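Acetylserotonin O-methyltransferase (Homo sapiens, PDB 4A6D) catalyses the transfer of a methyl group from S-adenosyl-L-methionine to N-acetylserotonin, giving melatonin in the final step of its synthesis. Local coordinates at residues A[181-186]-A[196-201]. Residues are numbered along the deposited sequence; the frame is centred on the assembly and turned at random.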
ATOM      1  N   PRO A 181     -24.047 -26.409  25.729  1.00 72.51           N
ATOM      2  CA  PRO A 181     -23.130 -26.447  26.885  1.00 74.05           C
ATOM      3  C   PRO A 181     -21.676 -26.805  26.578  1.00 76.82           C
ATOM      4  O   PRO A 181     -20.775 -26.270  27.201  1.00 77.43           O
ATOM      5  CB  PRO A 181     -23.768 -27.501  27.803  1.00 76.12           C
ATOM      6  CG  PRO A 181     -25.154 -27.625  27.348  1.00 79.20           C
ATOM      7  CD  PRO A 181     -25.148 -27.382  25.895  1.00 73.23           C
ATOM      8  N   LEU A 182     -21.454 -27.714  25.641  1.00 72.22           N
ATOM      9  CA  LEU A 182     -20.116 -28.150  25.292  1.00 72.38           C
ATOM     10  C   LEU A 182     -19.760 -27.662  23.881  1.00 74.28           C
ATOM     11  O   LEU A 182     -20.545 -27.842  22.945  1.00 73.14           O
ATOM     12  CB  LEU A 182     -20.025 -29.666  25.490  1.00 72.89           C
ATOM     13  CG  LEU A 182     -18.790 -30.457  25.051  1.00 79.53           C
ATOM     14  CD1 LEU A 182     -17.466 -29.846  25.561  1.00 82.27           C
ATOM     15  CD2 LEU A 182     -18.931 -31.903  25.482  1.00 80.81           C
ATOM     16  N   MET A 183     -18.610 -26.964  23.754  1.00 68.66           N
ATOM     17  CA  MET A 183     -18.198 -26.374  22.475  1.00 66.21           C
ATOM     18  C   MET A 183     -16.830 -26.813  22.006  1.00 68.43           C
ATOM     19  O   MET A 183     -15.994 -27.209  22.812  1.00 68.13           O
ATOM     20  CB  MET A 183     -18.230 -24.834  22.549  1.00 68.46           C
ATOM     21  CG  MET A 183     -19.549 -24.265  22.959  1.00 72.35           C
ATOM     22  SD  MET A 183     -19.482 -22.470  22.893  1.00 77.21           S
ATOM     23  CE  MET A 183     -21.085 -22.058  23.541  1.00 75.88           C
ATOM     24  N   CYS A 184     -16.578 -26.680  20.701  1.00 64.47           N
ATOM     25  CA  CYS A 184     -15.262 -26.984  20.135  1.00 64.08           C
ATOM     26  C   CYS A 184     -14.888 -25.941  19.091  1.00 66.37           C
ATOM     27  O   CYS A 184     -15.631 -25.742  18.127  1.00 64.36           O
ATOM     28  CB  CYS A 184     -15.170 -28.407  19.580  1.00 63.68           C
ATOM     29  SG  CYS A 184     -13.571 -28.791  18.809  1.00 68.21           S
ATOM     30  N   ASP A 185     -13.760 -25.246  19.310  1.00 64.39           N
ATOM     31  CA  ASP A 185     -13.246 -24.252  18.351  1.00 63.19           C
ATOM     32  C   ASP A 185     -12.254 -24.961  17.440  1.00 62.55           C
ATOM     33  O   ASP A 185     -11.129 -25.260  17.858  1.00 60.82           O
ATOM     34  CB  ASP A 185     -12.600 -23.033  19.038  1.00 66.08           C
ATOM     35  CG  ASP A 185     -12.419 -21.833  18.119  1.00 77.01           C
ATOM     36  OD1 ASP A 185     -12.748 -21.947  16.913  1.00 78.03           O
ATOM     37  OD2 ASP A 185     -11.916 -20.787  18.592  1.00 80.64           O
ATOM     38  N   LEU A 186     -12.722 -25.329  16.234  1.00 58.72           N
ATOM     39  CA  LEU A 186     -11.922 -26.069  15.250  1.00 59.04           C
ATOM     40  C   LEU A 186     -11.006 -25.127  14.558  1.00 63.54           C
ATOM     41  O   LEU A 186     -11.476 -24.245  13.837  1.00 64.42           O
ATOM     42  CB  LEU A 186     -12.833 -26.766  14.235  1.00 58.24           C
ATOM     43  CG  LEU A 186     -13.657 -27.922  14.752  1.00 62.79           C
ATOM     44  CD1 LEU A 186     -14.755 -28.223  13.802  1.00 62.85           C
ATOM     45  CD2 LEU A 186     -12.808 -29.149  14.943  1.00 60.96           C
ATOM     46  N   GLU A 196     -12.903 -15.603  25.224  1.00 86.56           N
ATOM     47  CA  GLU A 196     -14.014 -14.654  25.149  1.00 87.10           C
ATOM     48  C   GLU A 196     -15.332 -15.381  25.292  1.00 92.04           C
ATOM     49  O   GLU A 196     -16.199 -14.940  26.052  1.00 94.35           O
ATOM     50  CB  GLU A 196     -13.965 -13.866  23.825  1.00 86.89           C
ATOM     51  CG  GLU A 196     -15.127 -12.907  23.608  1.00100.45           C
ATOM     52  CD  GLU A 196     -15.095 -11.617  24.401  1.00125.39           C
ATOM     53  OE1 GLU A 196     -14.197 -10.784  24.138  1.00143.62           O
ATOM     54  OE2 GLU A 196     -16.012 -11.405  25.226  1.00111.88           O
ATOM     55  N   CYS A 197     -15.472 -16.508  24.583  1.00 86.64           N
ATOM     56  CA  CYS A 197     -16.664 -17.349  24.612  1.00 86.26           C
ATOM     57  C   CYS A 197     -17.044 -17.801  26.028  1.00 90.92           C
ATOM     58  O   CYS A 197     -18.208 -17.681  26.418  1.00 91.97           O
ATOM     59  CB  CYS A 197     -16.499 -18.531  23.668  1.00 84.57           C
ATOM     60  SG  CYS A 197     -18.056 -19.171  23.025  1.00 87.48           S
ATOM     61  N   MET A 198     -16.046 -18.241  26.810  1.00 87.23           N
ATOM     62  CA  MET A 198     -16.201 -18.687  28.184  1.00 89.31           C
ATOM     63  C   MET A 198     -16.578 -17.612  29.195  1.00 97.04           C
ATOM     64  O   MET A 198     -17.301 -17.907  30.138  1.00100.10           O
ATOM     65  CB  MET A 198     -15.005 -19.526  28.617  1.00 92.24           C
ATOM     66  CG  MET A 198     -14.852 -20.788  27.786  1.00 93.98           C
ATOM     67  SD  MET A 198     -16.311 -21.883  27.786  1.00 97.43           S
ATOM     68  CE  MET A 198     -17.064 -21.518  26.174  1.00 91.11           C
ATOM     69  N   SER A 199     -16.132 -16.370  29.002  1.00 94.39           N
ATOM     70  CA  SER A 199     -16.513 -15.269  29.894  1.00 96.59           C
ATOM     71  C   SER A 199     -17.958 -14.859  29.576  1.00 98.05           C
ATOM     72  O   SER A 199     -18.735 -14.557  30.487  1.00100.10           O
ATOM     73  CB  SER A 199     -15.560 -14.085  29.743  1.00100.35           C
ATOM     74  OG  SER A 199     -15.555 -13.592  28.416  1.00106.41           O
ATOM     75  N   LEU A 200     -18.318 -14.909  28.278  1.00 89.90           N
ATOM     76  CA  LEU A 200     -19.649 -14.603  27.770  1.00 88.47           C
ATOM     77  C   LEU A 200     -20.664 -15.665  28.188  1.00 92.57           C
ATOM     78  O   LEU A 200     -21.788 -15.312  28.558  1.00 95.11           O
ATOM     79  CB  LEU A 200     -19.621 -14.471  26.242  1.00 85.21           C
ATOM     80  CG  LEU A 200     -19.187 -13.143  25.679  1.00 89.15           C
ATOM     81  CD1 LEU A 200     -18.978 -13.242  24.199  1.00 85.88           C
ATOM     82  CD2 LEU A 200     -20.213 -12.071  25.975  1.00 93.56           C
ATOM     83  N   TYR A 201     -20.264 -16.956  28.155  1.00 84.97           N
ATOM     84  CA  TYR A 201     -21.127 -18.087  28.529  1.00 82.88           C
ATOM     85  C   TYR A 201     -20.562 -18.864  29.739  1.00 92.78           C
ATOM     86  O   TYR A 201     -19.873 -19.879  29.580  1.00 91.63           O
ATOM     87  CB  TYR A 201     -21.423 -18.991  27.316  1.00 78.34           C
ATOM     88  CG  TYR A 201     -22.109 -18.260  26.177  1.00 77.05           C
ATOM     89  CD1 TYR A 201     -23.494 -18.077  26.173  1.00 79.55           C
ATOM     90  CD2 TYR A 201     -21.370 -17.677  25.144  1.00 73.89           C
ATOM     91  CE1 TYR A 201     -24.127 -17.364  25.150  1.00 77.61           C
ATOM     92  CE2 TYR A 201     -21.996 -16.992  24.101  1.00 72.90           C
ATOM     93  CZ  TYR A 201     -23.375 -16.831  24.114  1.00 80.42           C
ATOM     94  OH  TYR A 201     -24.013 -16.178  23.089  1.00 77.65           O
TER
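M183 SD meets C197 SG at 3.6 Å, a sulfur-to-sulfur touch and the closest approach in a small apolar contact. M183 lies on strand 182-186 and C197 on helix 192-200. The two backbones stay well apart, with CA of M183 9.4 Å from CA of C197. M183 SD reaches less than half way across, and the cysteine sulfur meets it from the helix side. Past CG the M183 chain is straight (chi2 and chi3 both -176°), which carries the sulfur out to the helix. C197 needs little reach, because its CB already points at the strand. M198 joins from the next position on the helix. Its CB is not aimed at the strand, but bends at chi2 (-57°) and chi3 bring the methyl back, and CE lies 4.2 Å from M183 SD. The two methionine chains pass one another, one coming from the strand and one from the helix.

This sulfur-rich part is buried. M183 also touches I206 and L247, so the neighbouring strands 205-210 and 247-251 help enclose it, and M198 reaches I206 as well. The other side of the helix is looser and more polar. There S199 is exposed, and its OG donates a 2.8 Å hydrogen bond to E196 O. The same carbonyl oxygen accepts L200 N, so two donors hold it near the helix end.

The contact packs helix 192-200, which links strands 182-186 and 205-210 in a beta-alpha-beta unit, against the sheet. This unit belongs to the Rossmann-like methyltransferase fold. Bound S-adenosylmethionine lies about 11 Å from the C197 side chain, which therefore does not touch it. Between the two segments the chemistry is apolar thioether, thiol and methyl packing, which implies that van der Waals contact and burial, not polar bonding, probably account for their direct attraction.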